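Long-range contact in ankyrin-repeat protein (Cryptosporidium parvum, PDB 2W4S), which probably binds RNA through this helical domain, which belongs to the family of the snRNA and snoRNA transport factor PHAX: residues L41-L54 with R62-L76. Sequence-based numbering, arbitrary orientation.
Sequences LYENAMKVENSGGL and RKTIGGVFCYLLKQL
Glu49 and Arg62 meet where helix 41-50 ends and the chain turns back toward helix 65-76. Glu49 OE1 forms a salt bridge with Arg62 NH1 (3.1 Å), reached at the edge of the guanidinium, although the carboxylate and guanidinium planes stand 75° apart. The peptide between Gly52 and Gly53 lies over one face of the guanidinium, and a water in its plane accepts from Arg62 NH2 and donates a longer bond to Glu49 O. Glu49 O, which already accepts from Gly52 N, is thereby linked through water to the same arginine. With Glu49 CG anti to the carbonyl carbon, CG lies against Ile65 CB, and the bend at the next torsion turns the carboxylate toward Arg62. The other carboxylate oxygen, Glu49 OE2, abuts Val68 CG2 and lies 2.6 Å from a second water, which also accepts from Leu54 N and lies 2.7 Å from Lys63 O. The sole direct backbone hydrogen bond between the two segments is Lys63 N to Leu54 O (2.7 Å, 163° at the hydrogen); Arg62 CA-H adds a contact to the same oxygen.

Farther along, the contact is apolar. Ala45 fits as a knob among Ile65, Val68, Phe69 and Leu72, and Leu41 among Phe69, Leu72, Leu73 and Leu76. Leu41 CD2 makes an off-centre CH-pi contact with the Phe69 ring, 4.2 Å from its centroid, while Tyr42 N meets that ring's edge. Leu18 of helix 6-18 also touches Ile65 and Phe69. Tyr42 OH is hydrogen-bonded to Tyr42 OH of the second subunit.

Two caps frame the connection: a Schellman motif with Gly52 at C-prime closes the first helix, and Thr64 OG1 accepts from Gly67 N as N-cap of the second. Leu41 and Ala45, set as knobs into holes of helix 65-76, join the two helix segments, whose axes cross at 122°, within the all-helical PHAX-type RNA-binding domain.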
ATOM      1  N   LEU C  41       6.175  -7.426   1.101  1.00 36.70           N
ATOM      2  CA  LEU C  41       6.888  -6.983   2.309  1.00 35.43           C
ATOM      3  C   LEU C  41       6.139  -5.815   3.018  1.00 34.80           C
ATOM      4  O   LEU C  41       6.058  -5.760   4.252  1.00 34.17           O
ATOM      5  CB  LEU C  41       8.303  -6.564   1.917  1.00 35.12           C
ATOM      6  CG  LEU C  41       9.518  -6.686   2.824  1.00 35.96           C
ATOM      7  CD1 LEU C  41       9.683  -8.104   3.413  1.00 37.22           C
ATOM      8  CD2 LEU C  41      10.711  -6.332   1.982  1.00 34.81           C
ATOM      9  N   TYR C  42       5.612  -4.887   2.214  1.00 33.43           N
ATOM     10  CA  TYR C  42       4.886  -3.714   2.711  1.00 32.33           C
ATOM     11  C   TYR C  42       3.616  -4.190   3.396  1.00 32.21           C
ATOM     12  O   TYR C  42       3.317  -3.806   4.529  1.00 30.84           O
ATOM     13  CB  TYR C  42       4.596  -2.746   1.558  1.00 30.93           C
ATOM     14  CG  TYR C  42       3.620  -1.653   1.899  1.00 29.78           C
ATOM     15  CD1 TYR C  42       3.832  -0.841   2.993  1.00 28.48           C
ATOM     16  CD2 TYR C  42       2.489  -1.429   1.120  1.00 28.95           C
ATOM     17  CE1 TYR C  42       2.949   0.144   3.326  1.00 28.82           C
ATOM     18  CE2 TYR C  42       1.573  -0.412   1.443  1.00 28.58           C
ATOM     19  CZ  TYR C  42       1.819   0.365   2.548  1.00 28.49           C
ATOM     20  OH  TYR C  42       0.981   1.374   2.904  1.00 27.44           O
ATOM     21  N   GLU C  43       2.917  -5.092   2.710  1.00 33.15           N
ATOM     22  CA  GLU C  43       1.732  -5.737   3.251  1.00 34.12           C
ATOM     23  C   GLU C  43       1.990  -6.453   4.562  1.00 34.19           C
ATOM     24  O   GLU C  43       1.197  -6.304   5.518  1.00 34.41           O
ATOM     25  CB  GLU C  43       1.152  -6.738   2.269  1.00 34.63           C
ATOM     26  CG  GLU C  43      -0.077  -7.369   2.849  1.00 38.72           C
ATOM     27  CD  GLU C  43      -0.529  -8.594   2.111  1.00 45.36           C
ATOM     28  OE1 GLU C  43       0.273  -9.191   1.341  1.00 47.58           O
ATOM     29  OE2 GLU C  43      -1.715  -8.955   2.315  1.00 47.32           O
ATOM     30  N   ASN C  44       3.078  -7.235   4.604  1.00 34.13           N
ATOM     31  CA  ASN C  44       3.438  -8.007   5.789  1.00 34.06           C
ATOM     32  C   ASN C  44       3.754  -7.120   6.958  1.00 33.59           C
ATOM     33  O   ASN C  44       3.377  -7.437   8.075  1.00 34.01           O
ATOM     34  CB  ASN C  44       4.593  -8.961   5.504  1.00 35.12           C
ATOM     35  CG  ASN C  44       4.165 -10.156   4.664  1.00 37.57           C
ATOM     36  OD1 ASN C  44       3.039 -10.645   4.793  1.00 42.79           O
ATOM     37  ND2 ASN C  44       5.045 -10.612   3.769  1.00 39.30           N
ATOM     38  N   ALA C  45       4.429  -6.002   6.687  1.00 33.31           N
ATOM     39  CA  ALA C  45       4.721  -4.962   7.688  1.00 33.24           C
ATOM     40  C   ALA C  45       3.432  -4.388   8.217  1.00 33.23           C
ATOM     41  O   ALA C  45       3.312  -4.136   9.420  1.00 33.22           O
ATOM     42  CB  ALA C  45       5.572  -3.845   7.098  1.00 32.56           C
ATOM     43  N   MET C  46       2.469  -4.176   7.313  1.00 33.89           N
ATOM     44  CA  MET C  46       1.123  -3.705   7.706  1.00 33.77           C
ATOM     45  C   MET C  46       0.392  -4.717   8.570  1.00 33.83           C
ATOM     46  O   MET C  46      -0.250  -4.321   9.528  1.00 33.95           O
ATOM     47  CB  MET C  46       0.281  -3.304   6.495  1.00 33.50           C
ATOM     48  CG  MET C  46       0.554  -1.882   5.977  1.00 34.02           C
ATOM     49  SD  MET C  46      -0.559  -1.272   4.666  1.00 33.69           S
ATOM     50  CE  MET C  46      -0.315  -2.514   3.366  1.00 32.84           C
ATOM     51  N   LYS C  47       0.512  -6.014   8.257  1.00 34.62           N
ATOM     52  CA  LYS C  47      -0.163  -7.081   9.057  1.00 35.36           C
ATOM     53  C   LYS C  47       0.356  -7.130  10.473  1.00 35.64           C
ATOM     54  O   LYS C  47      -0.433  -7.221  11.440  1.00 36.44           O
ATOM     55  CB  LYS C  47      -0.009  -8.464   8.436  1.00 35.44           C
ATOM     56  CG  LYS C  47      -0.783  -8.619   7.170  1.00 35.90           C
ATOM     57  CD  LYS C  47      -0.798 -10.031   6.677  1.00 39.54           C
ATOM     58  CE  LYS C  47      -1.629 -10.063   5.396  1.00 41.80           C
ATOM     59  NZ  LYS C  47      -2.023 -11.437   5.002  1.00 43.00           N
ATOM     60  N   VAL C  48       1.677  -7.035  10.580  1.00 35.34           N
ATOM     61  CA  VAL C  48       2.364  -6.896  11.854  1.00 35.41           C
ATOM     62  C   VAL C  48       1.881  -5.660  12.608  1.00 35.63           C
ATOM     63  O   VAL C  48       1.631  -5.731  13.816  1.00 36.02           O
ATOM     64  CB  VAL C  48       3.932  -6.847  11.689  1.00 35.37           C
ATOM     65  CG1 VAL C  48       4.587  -6.580  13.021  1.00 34.39           C
ATOM     66  CG2 VAL C  48       4.462  -8.142  11.122  1.00 34.78           C
ATOM     67  N   GLU C  49       1.761  -4.525  11.914  1.00 35.81           N
ATOM     68  CA  GLU C  49       1.232  -3.338  12.561  1.00 35.84           C
ATOM     69  C   GLU C  49      -0.210  -3.581  13.019  1.00 35.64           C
ATOM     70  O   GLU C  49      -0.554  -3.213  14.142  1.00 35.50           O
ATOM     71  CB  GLU C  49       1.378  -2.098  11.687  1.00 35.97           C
ATOM     72  CG  GLU C  49       2.848  -1.652  11.517  1.00 37.65           C
ATOM     73  CD  GLU C  49       3.454  -1.092  12.809  1.00 40.13           C
ATOM     74  OE1 GLU C  49       3.158   0.074  13.174  1.00 42.08           O
ATOM     75  OE2 GLU C  49       4.229  -1.819  13.467  1.00 40.71           O
ATOM     76  N   ASN C  50      -1.025  -4.249  12.200  1.00 35.72           N
ATOM     77  CA  ASN C  50      -2.408  -4.558  12.600  1.00 36.62           C
ATOM     78  C   ASN C  50      -2.476  -5.482  13.822  1.00 36.45           C
ATOM     79  O   ASN C  50      -3.395  -5.386  14.623  1.00 35.95           O
ATOM     80  CB  ASN C  50      -3.231  -5.119  11.432  1.00 36.95           C
ATOM     81  CG  ASN C  50      -3.400  -4.121  10.292  1.00 38.62           C
ATOM     82  OD1 ASN C  50      -3.276  -2.909  10.479  1.00 41.03           O
ATOM     83  ND2 ASN C  50      -3.695  -4.630   9.101  1.00 39.66           N
ATOM     84  N   SER C  51      -1.476  -6.346  13.975  1.00 36.50           N
ATOM     85  CA  SER C  51      -1.379  -7.216  15.147  1.00 36.85           C
ATOM     86  C   SER C  51      -0.822  -6.538  16.380  1.00 36.85           C
ATOM     87  O   SER C  51      -0.468  -7.216  17.332  1.00 37.54           O
ATOM     88  CB  SER C  51      -0.483  -8.414  14.848  1.00 36.83           C
ATOM     89  OG  SER C  51      -1.121  -9.276  13.946  1.00 38.31           O
ATOM     90  N   GLY C  52      -0.694  -5.221  16.368  1.00 36.93           N
ATOM     91  CA  GLY C  52      -0.124  -4.527  17.518  1.00 36.78           C
ATOM     92  C   GLY C  52       1.386  -4.300  17.479  1.00 36.64           C
ATOM     93  O   GLY C  52       1.974  -4.024  18.493  1.00 37.37           O
ATOM     94  N   GLY C  53       2.012  -4.412  16.319  1.00 36.15           N
ATOM     95  CA  GLY C  53       3.393  -3.976  16.149  1.00 36.15           C
ATOM     96  C   GLY C  53       4.474  -4.885  16.703  1.00 36.47           C
ATOM     97  O   GLY C  53       4.212  -6.044  17.043  1.00 36.15           O
ATOM     98  N   LEU C  54       5.697  -4.354  16.765  1.00 36.53           N
ATOM     99  CA  LEU C  54       6.823  -4.995  17.467  1.00 36.75           C
ATOM    100  C   LEU C  54       7.465  -3.940  18.357  1.00 36.85           C
ATOM    101  O   LEU C  54       7.312  -2.737  18.112  1.00 36.92           O
ATOM    102  CB  LEU C  54       7.884  -5.540  16.489  1.00 36.96           C
ATOM    103  CG  LEU C  54       7.456  -6.599  15.457  1.00 37.49           C
ATOM    104  CD1 LEU C  54       8.467  -6.730  14.317  1.00 37.06           C
ATOM    105  CD2 LEU C  54       7.196  -7.961  16.102  1.00 37.65           C
ATOM    106  N   ARG C  62       7.018   0.906  20.451  1.00 39.25           N
ATOM    107  CA  ARG C  62       6.795   0.147  19.255  1.00 38.47           C
ATOM    108  C   ARG C  62       7.817   0.591  18.227  1.00 37.74           C
ATOM    109  O   ARG C  62       8.234   1.728  18.229  1.00 38.26           O
ATOM    110  CB  ARG C  62       5.431   0.485  18.710  1.00 38.37           C
ATOM    111  CG  ARG C  62       4.315  -0.444  19.072  1.00 39.75           C
ATOM    112  CD  ARG C  62       3.507  -0.546  17.809  1.00 42.44           C
ATOM    113  NE  ARG C  62       2.079  -0.700  18.015  1.00 45.23           N
ATOM    114  CZ  ARG C  62       1.197  -0.783  17.019  1.00 46.80           C
ATOM    115  NH1 ARG C  62       1.596  -0.724  15.744  1.00 45.97           N
ATOM    116  NH2 ARG C  62      -0.088  -0.938  17.296  1.00 47.88           N
ATOM    117  N   LYS C  63       8.231  -0.310  17.353  1.00 36.96           N
ATOM    118  CA  LYS C  63       8.974   0.066  16.178  1.00 36.05           C
ATOM    119  C   LYS C  63       8.013   0.841  15.289  1.00 36.13           C
ATOM    120  O   LYS C  63       6.831   0.495  15.201  1.00 36.74           O
ATOM    121  CB  LYS C  63       9.390  -1.188  15.432  1.00 35.77           C
ATOM    122  CG  LYS C  63      10.602  -1.929  15.961  1.00 34.53           C
ATOM    123  CD  LYS C  63      10.672  -3.255  15.252  1.00 32.31           C
ATOM    124  CE  LYS C  63      12.061  -3.677  14.970  1.00 36.96           C
ATOM    125  NZ  LYS C  63      12.812  -4.117  16.163  1.00 37.89           N
ATOM    126  N   THR C  64       8.493   1.880  14.622  1.00 35.72           N
ATOM    127  CA  THR C  64       7.721   2.492  13.537  1.00 35.04           C
ATOM    128  C   THR C  64       7.542   1.419  12.454  1.00 35.26           C
ATOM    129  O   THR C  64       8.231   0.397  12.474  1.00 35.88           O
ATOM    130  CB  THR C  64       8.485   3.688  12.922  1.00 35.35           C
ATOM    131  OG1 THR C  64       9.530   3.199  12.076  1.00 33.13           O
ATOM    132  CG2 THR C  64       9.091   4.587  14.025  1.00 33.84           C
ATOM    133  N   ILE C  65       6.640   1.636  11.511  1.00 34.90           N
ATOM    134  CA  ILE C  65       6.404   0.666  10.450  1.00 34.71           C
ATOM    135  C   ILE C  65       7.614   0.614   9.500  1.00 34.81           C
ATOM    136  O   ILE C  65       7.903  -0.428   8.884  1.00 35.66           O
ATOM    137  CB  ILE C  65       5.033   0.920   9.729  1.00 34.69           C
ATOM    138  CG1 ILE C  65       4.823  -0.045   8.552  1.00 34.62           C
ATOM    139  CG2 ILE C  65       4.886   2.384   9.307  1.00 33.23           C
ATOM    140  CD1 ILE C  65       3.358  -0.077   8.036  1.00 35.26           C
ATOM    141  N   GLY C  66       8.351   1.714   9.408  1.00 34.35           N
ATOM    142  CA  GLY C  66       9.646   1.678   8.727  1.00 34.33           C
ATOM    143  C   GLY C  66      10.597   0.644   9.348  1.00 34.26           C
ATOM    144  O   GLY C  66      11.248  -0.128   8.634  1.00 34.23           O
ATOM    145  N   GLY C  67      10.666   0.618  10.676  1.00 33.44           N
ATOM    146  CA  GLY C  67      11.517  -0.336  11.361  1.00 33.12           C
ATOM    147  C   GLY C  67      11.074  -1.774  11.167  1.00 33.29           C
ATOM    148  O   GLY C  67      11.922  -2.676  11.043  1.00 33.21           O
ATOM    149  N   VAL C  68       9.751  -1.991  11.132  1.00 32.86           N
ATOM    150  CA  VAL C  68       9.192  -3.330  10.925  1.00 32.28           C
ATOM    151  C   VAL C  68       9.631  -3.867   9.555  1.00 33.02           C
ATOM    152  O   VAL C  68      10.141  -4.986   9.448  1.00 33.34           O
ATOM    153  CB  VAL C  68       7.641  -3.363  11.064  1.00 32.10           C
ATOM    154  CG1 VAL C  68       7.078  -4.707  10.575  1.00 30.65           C
ATOM    155  CG2 VAL C  68       7.202  -3.115  12.526  1.00 30.09           C
ATOM    156  N   PHE C  69       9.450  -3.046   8.525  1.00 33.85           N
ATOM    157  CA  PHE C  69       9.822  -3.358   7.141  1.00 33.86           C
ATOM    158  C   PHE C  69      11.315  -3.708   7.038  1.00 34.36           C
ATOM    159  O   PHE C  69      11.692  -4.629   6.309  1.00 34.93           O
ATOM    160  CB  PHE C  69       9.443  -2.147   6.269  1.00 33.86           C
ATOM    161  CG  PHE C  69       9.656  -2.335   4.788  1.00 33.19           C
ATOM    162  CD1 PHE C  69       8.632  -2.839   3.983  1.00 31.45           C
ATOM    163  CD2 PHE C  69      10.863  -1.961   4.188  1.00 31.39           C
ATOM    164  CE1 PHE C  69       8.814  -2.982   2.607  1.00 31.59           C
ATOM    165  CE2 PHE C  69      11.063  -2.114   2.805  1.00 31.18           C
ATOM    166  CZ  PHE C  69      10.030  -2.619   2.011  1.00 31.80           C
ATOM    167  N   CYS C  70      12.164  -3.015   7.791  1.00 34.25           N
ATOM    168  CA  CYS C  70      13.599  -3.331   7.797  1.00 34.92           C
ATOM    169  C   CYS C  70      13.941  -4.655   8.483  1.00 34.26           C
ATOM    170  O   CYS C  70      14.827  -5.377   8.046  1.00 33.87           O
ATOM    171  CB  CYS C  70      14.428  -2.199   8.414  1.00 34.86           C
ATOM    172  SG  CYS C  70      14.349  -0.701   7.432  1.00 39.16           S
ATOM    173  N   TYR C  71      13.255  -4.945   9.577  1.00 33.41           N
ATOM    174  CA  TYR C  71      13.359  -6.242  10.244  1.00 32.69           C
ATOM    175  C   TYR C  71      12.886  -7.373   9.312  1.00 32.41           C
ATOM    176  O   TYR C  71      13.479  -8.421   9.257  1.00 32.97           O
ATOM    177  CB  TYR C  71      12.514  -6.206  11.539  1.00 32.52           C
ATOM    178  CG  TYR C  71      12.046  -7.554  11.993  1.00 31.22           C
ATOM    179  CD1 TYR C  71      12.909  -8.403  12.654  1.00 30.29           C
ATOM    180  CD2 TYR C  71      10.759  -7.990  11.733  1.00 29.70           C
ATOM    181  CE1 TYR C  71      12.521  -9.665  13.048  1.00 30.66           C
ATOM    182  CE2 TYR C  71      10.351  -9.242  12.136  1.00 31.64           C
ATOM    183  CZ  TYR C  71      11.250 -10.079  12.796  1.00 31.61           C
ATOM    184  OH  TYR C  71      10.893 -11.340  13.213  1.00 31.99           O
ATOM    185  N   LEU C  72      11.800  -7.147   8.582  1.00 32.42           N
ATOM    186  CA  LEU C  72      11.268  -8.133   7.637  1.00 31.82           C
ATOM    187  C   LEU C  72      12.186  -8.385   6.439  1.00 31.46           C
ATOM    188  O   LEU C  72      12.271  -9.492   5.929  1.00 30.92           O
ATOM    189  CB  LEU C  72       9.931  -7.639   7.144  1.00 31.87           C
ATOM    190  CG  LEU C  72       8.666  -8.355   7.597  1.00 32.22           C
ATOM    191  CD1 LEU C  72       8.889  -9.221   8.827  1.00 30.47           C
ATOM    192  CD2 LEU C  72       7.490  -7.361   7.746  1.00 27.50           C
ATOM    193  N   LEU C  73      12.850  -7.328   6.004  1.00 31.78           N
ATOM    194  CA  LEU C  73      13.741  -7.341   4.873  1.00 32.27           C
ATOM    195  C   LEU C  73      14.967  -8.125   5.295  1.00 32.47           C
ATOM    196  O   LEU C  73      15.475  -8.964   4.552  1.00 32.13           O
ATOM    197  CB  LEU C  73      14.091  -5.895   4.544  1.00 31.98           C
ATOM    198  CG  LEU C  73      14.937  -5.547   3.326  1.00 33.80           C
ATOM    199  CD1 LEU C  73      14.334  -6.098   2.008  1.00 34.85           C
ATOM    200  CD2 LEU C  73      15.106  -4.023   3.241  1.00 33.29           C
ATOM    201  N   LYS C  74      15.388  -7.880   6.534  1.00 32.57           N
ATOM    202  CA  LYS C  74      16.507  -8.567   7.113  1.00 33.08           C
ATOM    203  C   LYS C  74      16.185 -10.043   7.298  1.00 33.77           C
ATOM    204  O   LYS C  74      17.092 -10.887   7.241  1.00 33.62           O
ATOM    205  CB  LYS C  74      16.905  -7.937   8.445  1.00 32.83           C
ATOM    206  CG  LYS C  74      18.096  -8.644   9.097  1.00 35.76           C
ATOM    207  CD  LYS C  74      18.594  -7.909  10.337  1.00 40.12           C
ATOM    208  CE  LYS C  74      19.945  -8.453  10.774  1.00 42.32           C
ATOM    209  NZ  LYS C  74      20.132  -8.275  12.256  1.00 44.76           N
ATOM    210  N   GLN C  75      14.898 -10.353   7.506  1.00 34.02           N
ATOM    211  CA  GLN C  75      14.446 -11.735   7.536  1.00 34.69           C
ATOM    212  C   GLN C  75      14.575 -12.397   6.169  1.00 34.43           C
ATOM    213  O   GLN C  75      14.774 -13.617   6.086  1.00 34.86           O
ATOM    214  CB  GLN C  75      13.018 -11.872   8.095  1.00 34.85           C
ATOM    215  CG  GLN C  75      12.971 -11.768   9.618  1.00 37.08           C
ATOM    216  CD  GLN C  75      14.045 -12.634  10.293  1.00 40.27           C
ATOM    217  OE1 GLN C  75      15.066 -12.132  10.779  1.00 41.26           O
ATOM    218  NE2 GLN C  75      13.818 -13.944  10.313  1.00 42.51           N
ATOM    219  N   LEU C  76      14.530 -11.602   5.106  1.00 33.92           N
ATOM    220  CA  LEU C  76      14.737 -12.166   3.774  1.00 34.04           C
ATOM    221  C   LEU C  76      16.184 -12.633   3.589  1.00 33.46           C
ATOM    222  O   LEU C  76      16.441 -13.651   2.930  1.00 33.20           O
ATOM    223  CB  LEU C  76      14.278 -11.204   2.668  1.00 34.60           C
ATOM    224  CG  LEU C  76      12.766 -10.914   2.535  1.00 34.29           C
ATOM    225  CD1 LEU C  76      12.546 -10.061   1.298  1.00 35.32           C
ATOM    226  CD2 LEU C  76      11.926 -12.158   2.386  1.00 35.24           C
TER
HETATM  227  O   HOH W   1       5.650  -1.885  15.682  1.00 35.09           O
HETATM  228  O   HOH W   2      -2.385  -1.868  16.467  1.00 48.65           O